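PDB 3IM8: malonyl acyl carrier protein transacylase from Streptococcus pneumoniae, which probably catalyses the transfer of the malonyl group from malonyl-CoA to holo acyl carrier protein, supplying malonyl-ACP for fatty acid synthesis. Local coordinates for residues Y159-P162 against A163-V166; L75-K79 against G80-D84; L44-L47 against I48-E52; A102-F105 against E106-V109. All blocks are in the same frame, centred on the assembly; numbering follows the deposited sequence.

How the contacts relate
All four contacts are local, each within one unbroken run of chain, and none touches another. By nearest atoms contacts 3 and 4 are closest, about 6 Å; by centres contacts 2 and 4 are, at 19 Å, with about 10 Å between their nearest atoms. These three share helix 58-78 as a neighbour: contact 2 ends it, while side chains of contacts 3 and 4 pack on it. Contact 1 stands apart in the mixed sheet, its centre 30 to 32 Å from the others. It is also the one near the predicted active site: the Tyr159 side chain is about 8 Å from that of His199, and the Asn160 side chain about 9 Å from that of Ser90.

Contact 1 (Y159-P162 against A163-V166); sequences YNTP and AQIV
A classic beta bulge beside a tight turn joins Asn160 and Thr161 to Gln164 in the hairpin of strands 154-161 and 164-169. Both backbone N-H groups of the bulge address one acceptor: Thr161 N reaches Gln164 O at 3.2 Å with a nearly straight N-H...O angle of 167°, whereas the bond from Asn160 N to Gln164 O is weak. The return bond, Gln164 N to Thr161 O at 3.1 Å, completes the hydrogen-bonded pair and closes a type I turn. Thr161 OG1 sits between its own N and carbonyl carbon (chi1 77°), which turns the hydroxyl inward to accept from Ala163 N at 3.1 Å.

The bulge also swings Asn160 toward the partner strand. Its ND2 donates to Gln164 OE1 at 3.2 Å, but from above the carbonyl plane, and the two amides stand almost perpendicular, 88° apart. Bending of the Gln164 chain at chi2 brings its amide back to this bond, while Phe281 of helix 277-285 touches both side chains. Tyr159 and Ile165, a non-hydrogen-bonded pair, meet through CD2 of the ring and CD1 of the isoleucine, 3.8 Å apart. Tyr159 OH is hydrogen-bonded to Glu142 OE2, and the ring also makes a cation-pi contact with Arg253. One carbonyl serving two successive N-H groups, with the register shifted by one residue, is the signature of a classic bulge at the end of a beta hairpin.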
loop_
_atom_site.group_PDB
_atom_site.type_symbol
_atom_site.label_atom_id
_atom_site.label_comp_id
_atom_site.label_asym_id
_atom_site.label_seq_id
_atom_site.Cartn_x
_atom_site.Cartn_y
_atom_site.Cartn_z
ATOM N N TYR A 159 5.535 7.814 5.838
ATOM C CA TYR A 159 6.649 8.627 5.316
ATOM C C TYR A 159 6.627 8.543 3.785
ATOM O O TYR A 159 7.282 7.691 3.197
ATOM C CB TYR A 159 8.014 8.149 5.835
ATOM C CG TYR A 159 8.201 8.334 7.347
ATOM C CD1 TYR A 159 7.742 7.365 8.259
ATOM C CD2 TYR A 159 8.840 9.453 7.859
ATOM C CE1 TYR A 159 7.908 7.516 9.638
ATOM C CE2 TYR A 159 9.023 9.606 9.272
ATOM C CZ TYR A 159 8.540 8.624 10.137
ATOM O OH TYR A 159 8.702 8.723 11.483
ATOM N N ASN A 160 5.878 9.441 3.150
ATOM C CA ASN A 160 5.711 9.421 1.676
ATOM C C ASN A 160 6.875 10.039 0.883
ATOM O O ASN A 160 7.441 9.385 -0.009
ATOM C CB ASN A 160 4.341 10.012 1.238
ATOM C CG ASN A 160 3.145 9.349 1.929
ATOM O OD1 ASN A 160 3.159 8.158 2.254
ATOM N ND2 ASN A 160 2.071 10.124 2.108
ATOM N N THR A 161 7.185 11.298 1.173
ATOM C CA THR A 161 8.349 12.018 0.631
ATOM C C THR A 161 9.055 12.771 1.786
ATOM O O THR A 161 8.480 12.869 2.881
ATOM C CB THR A 161 7.945 13.015 -0.486
ATOM O OG1 THR A 161 7.361 14.182 0.101
ATOM C CG2 THR A 161 6.897 12.358 -1.476
ATOM N N PRO A 162 10.306 13.269 1.565
ATOM C CA PRO A 162 10.927 14.074 2.633
ATOM C C PRO A 162 10.085 15.318 3.005
ATOM O O PRO A 162 10.233 15.876 4.118
ATOM C CB PRO A 162 12.282 14.478 2.037
ATOM C CG PRO A 162 12.622 13.361 1.031
ATOM C CD PRO A 162 11.242 13.024 0.433
ATOM N N ALA A 163 9.165 15.713 2.122
ATOM C CA ALA A 163 8.278 16.878 2.399
ATOM C C ALA A 163 6.771 16.519 2.490
ATOM O O ALA A 163 5.896 17.330 2.223
ATOM C CB ALA A 163 8.549 18.002 1.402
ATOM N N GLN A 164 6.494 15.267 2.833
ATOM C CA GLN A 164 5.120 14.791 2.894
ATOM C C GLN A 164 5.007 13.626 3.860
ATOM O O GLN A 164 5.252 12.476 3.496
ATOM C CB GLN A 164 4.635 14.371 1.505
ATOM C CG GLN A 164 3.195 14.757 1.206
ATOM C CD GLN A 164 2.212 13.657 1.557
ATOM O OE1 GLN A 164 2.072 13.284 2.722
ATOM N NE2 GLN A 164 1.527 13.133 0.549
ATOM N N ILE A 165 4.637 13.930 5.098
ATOM C CA ILE A 165 4.545 12.904 6.126
ATOM C C ILE A 165 3.194 12.976 6.810
ATOM O O ILE A 165 2.796 14.034 7.315
ATOM C CB ILE A 165 5.715 13.070 7.178
ATOM C CG1 ILE A 165 7.042 12.687 6.477
ATOM C CG2 ILE A 165 5.449 12.205 8.442
ATOM C CD1 ILE A 165 8.323 13.145 7.129
ATOM N N VAL A 166 2.477 11.857 6.807
ATOM C CA VAL A 166 1.212 11.805 7.468
ATOM C C VAL A 166 1.388 11.292 8.896
ATOM O O VAL A 166 1.959 10.197 9.117
ATOM C CB VAL A 166 0.165 10.894 6.731
ATOM C CG1 VAL A 166 -1.209 10.953 7.453
ATOM C CG2 VAL A 166 0.043 11.288 5.249
#

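Contact 2 (L75-K79 against G80-D84); sequences LLQEK and GYQPD
Tyr81 folds back against the last turn of helix 58-78, and Leu76 O receives its backbone N-H at 3.0 Å. The same carbonyl oxygen lies at the edge of the phenol ring, in its plane, 3.8 Å from Tyr81 CD1. A chi1 of -60° places the ring beside its own backbone N and therefore next to this acceptor. The aliphatic bases meet more loosely, with Leu76 CB and Tyr81 CB 4.3 Å apart; beyond them both side chains touch Ile270 and Phe6 of the parallel sheet.

Gly80 is where the chain leaves the helix. Its phi of 91° is the left-handed exit, a conformation open to glycine, and Gly80 N donates to Gln77 O at 3.1 Å. This bond and the one from Tyr81 N to Leu76 O run back into the final turn as a Schellman motif, the C-terminal cap through which the helix passes into the loop before strand 85-88.

Gln77 adds a side-chain clasp outside the backbone cap. Its chain is extended beyond CG and runs alongside that of Gln82, pointing the same way, until NE2 donates to Gln82 OE1 at 2.9 Å. The bond is nearly straight and lies in the planes of both the acceptor carbonyl and the donor amide, although the amides are turned 48° against each other. Nearer the backbone, Gln77 CA makes a CA-H...O contact with Tyr81 O at 3.4 Å.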
loop_
_atom_site.group_PDB
_atom_site.type_symbol
_atom_site.label_atom_id
_atom_site.label_comp_id
_atom_site.label_asym_id
_atom_site.label_seq_id
_atom_site.Cartn_x
_atom_site.Cartn_y
_atom_site.Cartn_z
ATOM N N LEU A 75 -0.481 -9.178 -16.457
ATOM C CA LEU A 75 -0.579 -8.670 -17.826
ATOM C C LEU A 75 0.767 -8.112 -18.323
ATOM O O LEU A 75 1.219 -8.483 -19.430
ATOM C CB LEU A 75 -1.721 -7.650 -17.975
ATOM C CG LEU A 75 -1.915 -6.936 -19.332
ATOM C CD1 LEU A 75 -1.987 -7.886 -20.529
ATOM C CD2 LEU A 75 -3.134 -6.032 -19.315
ATOM N N LEU A 76 1.381 -7.229 -17.524
ATOM C CA LEU A 76 2.697 -6.697 -17.817
ATOM C C LEU A 76 3.693 -7.854 -18.099
ATOM O O LEU A 76 4.456 -7.775 -19.079
ATOM C CB LEU A 76 3.200 -5.755 -16.692
ATOM C CG LEU A 76 2.513 -4.381 -16.549
ATOM C CD1 LEU A 76 3.379 -3.429 -15.845
ATOM C CD2 LEU A 76 2.199 -3.799 -17.932
ATOM N N GLN A 77 3.638 -8.930 -17.304
ATOM C CA GLN A 77 4.476 -10.113 -17.529
ATOM C C GLN A 77 4.297 -10.738 -18.918
ATOM O O GLN A 77 5.286 -11.052 -19.592
ATOM C CB GLN A 77 4.265 -11.184 -16.460
ATOM C CG GLN A 77 4.889 -10.869 -15.112
ATOM C CD GLN A 77 4.850 -12.048 -14.199
ATOM O OE1 GLN A 77 3.771 -12.578 -13.858
ATOM N NE2 GLN A 77 6.019 -12.457 -13.748
ATOM N N GLU A 78 3.046 -10.891 -19.347
ATOM C CA GLU A 78 2.694 -11.337 -20.696
ATOM C C GLU A 78 3.201 -10.422 -21.816
ATOM O O GLU A 78 3.514 -10.915 -22.878
ATOM C CB GLU A 78 1.165 -11.465 -20.820
ATOM C CG GLU A 78 0.621 -11.711 -22.271
ATOM C CD GLU A 78 -0.913 -11.804 -22.336
ATOM O OE1 GLU A 78 -1.490 -11.056 -23.145
ATOM O OE2 GLU A 78 -1.536 -12.623 -21.587
ATOM N N LYS A 79 3.228 -9.102 -21.609
ATOM C CA LYS A 79 3.800 -8.135 -22.592
ATOM C C LYS A 79 5.352 -8.025 -22.519
ATOM O O LYS A 79 5.971 -7.221 -23.227
ATOM C CB LYS A 79 3.124 -6.752 -22.471
ATOM C CG LYS A 79 1.578 -6.776 -22.618
ATOM C CD LYS A 79 1.039 -6.661 -24.076
ATOM C CE LYS A 79 -0.401 -7.171 -24.206
ATOM N NZ LYS A 79 -1.082 -7.009 -25.542
ATOM N N GLY A 80 5.970 -8.853 -21.679
ATOM C CA GLY A 80 7.426 -8.945 -21.577
ATOM C C GLY A 80 8.142 -8.065 -20.563
ATOM O O GLY A 80 9.373 -7.903 -20.674
ATOM N N TYR A 81 7.409 -7.472 -19.595
ATOM C CA TYR A 81 8.043 -6.749 -18.456
ATOM C C TYR A 81 8.107 -7.622 -17.233
ATOM O O TYR A 81 7.075 -8.039 -16.704
ATOM C CB TYR A 81 7.303 -5.456 -18.063
ATOM C CG TYR A 81 7.210 -4.454 -19.141
ATOM C CD1 TYR A 81 6.357 -4.655 -20.208
ATOM C CD2 TYR A 81 7.967 -3.299 -19.103
ATOM C CE1 TYR A 81 6.278 -3.741 -21.237
ATOM C CE2 TYR A 81 7.877 -2.374 -20.112
ATOM C CZ TYR A 81 7.016 -2.604 -21.179
ATOM O OH TYR A 81 6.892 -1.709 -22.201
ATOM N N GLN A 82 9.316 -7.841 -16.742
ATOM C CA GLN A 82 9.556 -8.612 -15.541
ATOM C C GLN A 82 10.268 -7.662 -14.538
ATOM O O GLN A 82 11.259 -7.013 -14.904
ATOM C CB GLN A 82 10.418 -9.838 -15.930
ATOM C CG GLN A 82 10.920 -10.719 -14.781
ATOM C CD GLN A 82 9.812 -11.083 -13.776
ATOM O OE1 GLN A 82 8.651 -11.358 -14.161
ATOM N NE2 GLN A 82 10.171 -11.073 -12.473
ATOM N N PRO A 83 9.777 -7.552 -13.273
ATOM C CA PRO A 83 10.493 -6.613 -12.367
ATOM C C PRO A 83 11.790 -7.164 -11.772
ATOM O O PRO A 83 11.919 -8.362 -11.611
ATOM C CB PRO A 83 9.466 -6.362 -11.254
ATOM C CG PRO A 83 8.687 -7.581 -11.210
ATOM C CD PRO A 83 8.529 -8.021 -12.664
ATOM N N ASP A 84 12.733 -6.288 -11.444
ATOM C CA ASP A 84 13.967 -6.703 -10.765
ATOM C C ASP A 84 13.848 -6.590 -9.249
ATOM O O ASP A 84 14.551 -7.287 -8.480
ATOM C CB ASP A 84 15.163 -5.877 -11.299
ATOM C CG ASP A 84 15.368 -6.087 -12.808
ATOM O OD1 ASP A 84 15.683 -7.218 -13.181
ATOM O OD2 ASP A 84 15.134 -5.170 -13.618
#

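Contact 3 (L44-L47 against I48-E52); sequences LRYL and IDTEE
Arg45 and Asp49, one helical turn apart, form a two-pronged salt bridge. The guanidinium presents its NE side: NE donates to Asp49 OD2 at 2.9 Å and NH2 to Asp49 OD1 at 2.7 Å, one nitrogen for each oxygen. Both oxygens lie close to the guanidinium plane and are met on their syn sides, with the two groups tilted by only 26°. Bends at chi2 and chi3 of Arg45 turn the guanidinium back to its partner. Asp49 OD2 is also bridged to Arg20, and Arg45 NH2 donates to Met18 O, so the pair ties the helix to the preceding chain.

Backbone bonding follows the helical i to i+4 pattern in Ile48 N to Leu44 O at 2.8 Å and Glu51 N to Leu47 O at 3.0 Å. Near the end, Thr50 N shares weak bonds with Tyr46 O and Leu47 O.

Apolar contacts occupy two other sides of the helix. Thr50 CB lies over one face of the Tyr46 ring, 4.0 Å from its centroid and offset toward the rim, a CH-pi contact. Ile48 CD1 reaches Leu44 CG at 3.6 Å, since CG1 lies anti to the isoleucine carbonyl carbon (chi1 -71°). Leu44 packs on Ala64 and Ala67, and Ile48 on Thr68, of helix 58-78; Leu44 and Arg45 also touch helix 27-40, and Arg45 helix 20-25.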
loop_
_atom_site.group_PDB
_atom_site.type_symbol
_atom_site.label_atom_id
_atom_site.label_comp_id
_atom_site.label_asym_id
_atom_site.label_seq_id
_atom_site.Cartn_x
_atom_site.Cartn_y
_atom_site.Cartn_z
ATOM N N LEU A 44 -16.295 -10.979 -7.197
ATOM C CA LEU A 44 -15.498 -9.744 -7.056
ATOM C C LEU A 44 -15.594 -8.796 -8.265
ATOM O O LEU A 44 -15.477 -7.556 -8.137
ATOM C CB LEU A 44 -14.024 -10.058 -6.742
ATOM C CG LEU A 44 -13.011 -8.903 -6.553
ATOM C CD1 LEU A 44 -13.342 -8.023 -5.362
ATOM C CD2 LEU A 44 -11.567 -9.485 -6.420
ATOM N N ARG A 45 -15.791 -9.358 -9.448
ATOM C CA ARG A 45 -15.849 -8.533 -10.649
ATOM C C ARG A 45 -17.124 -7.629 -10.579
ATOM O O ARG A 45 -17.083 -6.404 -10.855
ATOM C CB ARG A 45 -15.878 -9.456 -11.881
ATOM C CG ARG A 45 -16.165 -8.781 -13.229
ATOM C CD ARG A 45 -14.891 -8.075 -13.725
ATOM N NE ARG A 45 -14.787 -6.646 -13.327
ATOM C CZ ARG A 45 -13.654 -6.016 -13.074
ATOM N NH1 ARG A 45 -12.494 -6.667 -13.150
ATOM N NH2 ARG A 45 -13.681 -4.733 -12.728
ATOM N N TYR A 46 -18.254 -8.261 -10.243
ATOM C CA TYR A 46 -19.506 -7.535 -10.014
ATOM C C TYR A 46 -19.360 -6.495 -8.869
ATOM O O TYR A 46 -19.780 -5.338 -8.985
ATOM C CB TYR A 46 -20.614 -8.530 -9.684
ATOM C CG TYR A 46 -21.943 -7.843 -9.492
ATOM C CD1 TYR A 46 -22.638 -7.291 -10.595
ATOM C CD2 TYR A 46 -22.494 -7.711 -8.217
ATOM C CE1 TYR A 46 -23.867 -6.603 -10.420
ATOM C CE2 TYR A 46 -23.707 -7.057 -8.017
ATOM C CZ TYR A 46 -24.395 -6.497 -9.110
ATOM O OH TYR A 46 -25.599 -5.858 -8.870
ATOM N N LEU A 47 -18.723 -6.891 -7.764
ATOM C CA LEU A 47 -18.468 -5.912 -6.678
ATOM C C LEU A 47 -17.720 -4.712 -7.211
ATOM O O LEU A 47 -18.132 -3.556 -7.010
ATOM C CB LEU A 47 -17.696 -6.563 -5.520
ATOM C CG LEU A 47 -17.437 -5.785 -4.230
ATOM C CD1 LEU A 47 -17.231 -6.722 -3.048
ATOM C CD2 LEU A 47 -16.258 -4.887 -4.397
ATOM N N ILE A 48 -16.622 -4.965 -7.917
ATOM C CA ILE A 48 -15.802 -3.866 -8.403
ATOM C C ILE A 48 -16.581 -2.938 -9.388
ATOM O O ILE A 48 -16.414 -1.689 -9.404
ATOM C CB ILE A 48 -14.421 -4.376 -9.027
ATOM C CG1 ILE A 48 -13.479 -4.905 -7.919
ATOM C CG2 ILE A 48 -13.708 -3.239 -9.725
ATOM C CD1 ILE A 48 -12.378 -5.902 -8.437
ATOM N N ASP A 49 -17.398 -3.556 -10.221
ATOM C CA ASP A 49 -18.117 -2.868 -11.264
ATOM C C ASP A 49 -19.421 -2.139 -10.840
ATOM O O ASP A 49 -19.909 -1.252 -11.588
ATOM C CB ASP A 49 -18.480 -3.890 -12.341
ATOM C CG ASP A 49 -17.276 -4.430 -13.049
ATOM O OD1 ASP A 49 -16.208 -3.791 -12.975
ATOM O OD2 ASP A 49 -17.398 -5.471 -13.691
ATOM N N THR A 50 -20.021 -2.554 -9.709
ATOM C CA THR A 50 -21.404 -2.141 -9.422
ATOM C C THR A 50 -21.676 -1.763 -7.957
ATOM O O THR A 50 -22.654 -1.068 -7.707
ATOM C CB THR A 50 -22.417 -3.232 -9.836
ATOM O OG1 THR A 50 -21.973 -3.869 -11.040
ATOM C CG2 THR A 50 -23.834 -2.646 -10.066
ATOM N N GLU A 51 -20.893 -2.273 -7.017
ATOM C CA GLU A 51 -21.162 -2.005 -5.610
ATOM C C GLU A 51 -20.175 -0.973 -5.105
ATOM O O GLU A 51 -19.103 -1.326 -4.614
ATOM C CB GLU A 51 -21.053 -3.290 -4.787
ATOM C CG GLU A 51 -22.191 -4.271 -5.016
ATOM C CD GLU A 51 -21.930 -5.623 -4.380
ATOM O OE1 GLU A 51 -22.842 -6.154 -3.713
ATOM O OE2 GLU A 51 -20.812 -6.154 -4.548
ATOM N N GLU A 52 -20.519 0.304 -5.234
ATOM C CA GLU A 52 -19.553 1.310 -4.909
ATOM C C GLU A 52 -19.289 1.395 -3.387
ATOM O O GLU A 52 -18.139 1.532 -2.958
ATOM C CB GLU A 52 -19.895 2.662 -5.537
ATOM C CG GLU A 52 -18.711 3.573 -5.485
ATOM C CD GLU A 52 -18.743 4.728 -6.463
ATOM O OE1 GLU A 52 -17.868 5.620 -6.298
ATOM O OE2 GLU A 52 -19.620 4.755 -7.386
#

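Contact 4 (A102-F105 against E106-V109); sequences ALDF and EDAV
Asp104 caps the N-terminus of helix 105-122, its carboxylate accepting the N-H of Asp107. This capping bond, Asp107 N to Asp104 OD2, is 2.9 Å long with an N-H...O angle of 161°; the oxygen is met on its anti side, 21° out of the carboxylate plane. With CG trans to the backbone N (chi1 169°), the carboxylate is carried over the first turn. Regular helical bonds begin at once: Ala108 N donates to Asp104 O at 2.9 Å and Val109 N to Phe105 O at 3.0 Å.

A water adds a second link around the cap. It accepts from Asp104 N and donates to Asp107 OD2 at 2.7 Å, bridging the backbone of the cap residue to the side chain three positions on.

Apolar contacts flank the polar turn. Val109 CG2 lies over one face of the Phe105 ring, 3.9 Å from its centroid and offset toward the rim, a CH-pi contact; both residues also pack on Leu66 of helix 58-78. Leu103 CD2 meets Ala108 CB at 3.8 Å, and these two side chains both touch Val98 of helix 92-99. Helix 27-40 also covers this start, through Thr32 on Phe105 and Val39 on Val109.

Three acidic groups gather here, with Asp104 OD2 4.0 Å from Asp107 OD1 and 4.6 Å from Glu106 OE1; Glu106 OE2 has a long, weak ion pair with Arg35. The mutual repulsion is probably offset in part by the positive end of the helix dipole, which would favour an ionised Asp104, while the N-H of Asp107 and the bridging water give the two aspartates specific partners.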
loop_
_atom_site.group_PDB
_atom_site.type_symbol
_atom_site.label_atom_id
_atom_site.label_comp_id
_atom_site.label_asym_id
_atom_site.label_seq_id
_atom_site.Cartn_x
_atom_site.Cartn_y
_atom_site.Cartn_z
ATOM N N ALA A 102 7.062 -14.933 -3.257
ATOM C CA ALA A 102 6.966 -15.428 -1.877
ATOM C C ALA A 102 5.560 -15.816 -1.372
ATOM O O ALA A 102 5.411 -16.733 -0.554
ATOM C CB ALA A 102 7.634 -14.482 -0.901
ATOM N N LEU A 103 4.532 -15.139 -1.857
ATOM C CA LEU A 103 3.150 -15.441 -1.437
ATOM C C LEU A 103 2.294 -15.967 -2.602
ATOM O O LEU A 103 2.250 -15.331 -3.666
ATOM C CB LEU A 103 2.538 -14.186 -0.790
ATOM C CG LEU A 103 1.061 -14.093 -0.380
ATOM C CD1 LEU A 103 0.720 -15.177 0.603
ATOM C CD2 LEU A 103 0.862 -12.691 0.234
ATOM N N ASP A 104 1.644 -17.127 -2.419
ATOM C CA ASP A 104 0.718 -17.672 -3.432
ATOM C C ASP A 104 -0.476 -16.710 -3.637
ATOM O O ASP A 104 -0.971 -16.096 -2.682
ATOM C CB ASP A 104 0.219 -19.085 -3.046
ATOM C CG ASP A 104 -0.949 -19.590 -3.939
ATOM O OD1 ASP A 104 -0.697 -20.056 -5.075
ATOM O OD2 ASP A 104 -2.133 -19.542 -3.508
ATOM N N PHE A 105 -0.913 -16.577 -4.879
ATOM C CA PHE A 105 -1.943 -15.618 -5.162
ATOM C C PHE A 105 -3.257 -15.916 -4.416
ATOM O O PHE A 105 -3.834 -15.020 -3.764
ATOM C CB PHE A 105 -2.205 -15.551 -6.659
ATOM C CG PHE A 105 -3.383 -14.724 -7.002
ATOM C CD1 PHE A 105 -3.430 -13.395 -6.619
ATOM C CD2 PHE A 105 -4.458 -15.272 -7.699
ATOM C CE1 PHE A 105 -4.540 -12.575 -6.951
ATOM C CE2 PHE A 105 -5.557 -14.497 -8.005
ATOM C CZ PHE A 105 -5.594 -13.130 -7.621
ATOM N N GLU A 106 -3.742 -17.151 -4.529
ATOM C CA GLU A 106 -4.963 -17.567 -3.822
ATOM C C GLU A 106 -4.857 -17.443 -2.288
ATOM O O GLU A 106 -5.809 -17.021 -1.613
ATOM C CB GLU A 106 -5.380 -18.981 -4.292
ATOM C CG GLU A 106 -6.005 -18.918 -5.672
ATOM C CD GLU A 106 -6.126 -20.249 -6.390
ATOM O OE1 GLU A 106 -5.078 -20.849 -6.730
ATOM O OE2 GLU A 106 -7.260 -20.665 -6.702
ATOM N N ASP A 107 -3.693 -17.774 -1.741
ATOM C CA ASP A 107 -3.397 -17.493 -0.331
ATOM C C ASP A 107 -3.531 -15.985 0.013
ATOM O O ASP A 107 -4.086 -15.626 1.058
ATOM C CB ASP A 107 -1.964 -17.913 -0.004
ATOM C CG ASP A 107 -1.831 -19.405 0.234
ATOM O OD1 ASP A 107 -2.876 -20.068 0.337
ATOM O OD2 ASP A 107 -0.673 -19.916 0.267
ATOM N N ALA A 108 -2.989 -15.134 -0.872
ATOM C CA ALA A 108 -2.978 -13.692 -0.683
ATOM C C ALA A 108 -4.409 -13.188 -0.601
ATOM O O ALA A 108 -4.771 -12.446 0.286
ATOM C CB ALA A 108 -2.266 -13.026 -1.860
ATOM N N VAL A 109 -5.231 -13.602 -1.549
ATOM C CA VAL A 109 -6.602 -13.149 -1.608
ATOM C C VAL A 109 -7.318 -13.457 -0.295
ATOM O O VAL A 109 -7.968 -12.546 0.254
ATOM C CB VAL A 109 -7.333 -13.791 -2.780
ATOM C CG1 VAL A 109 -8.784 -13.375 -2.789
ATOM C CG2 VAL A 109 -6.668 -13.357 -4.110
HETATM O O HOH W 1 1.769 -18.705 0.229
#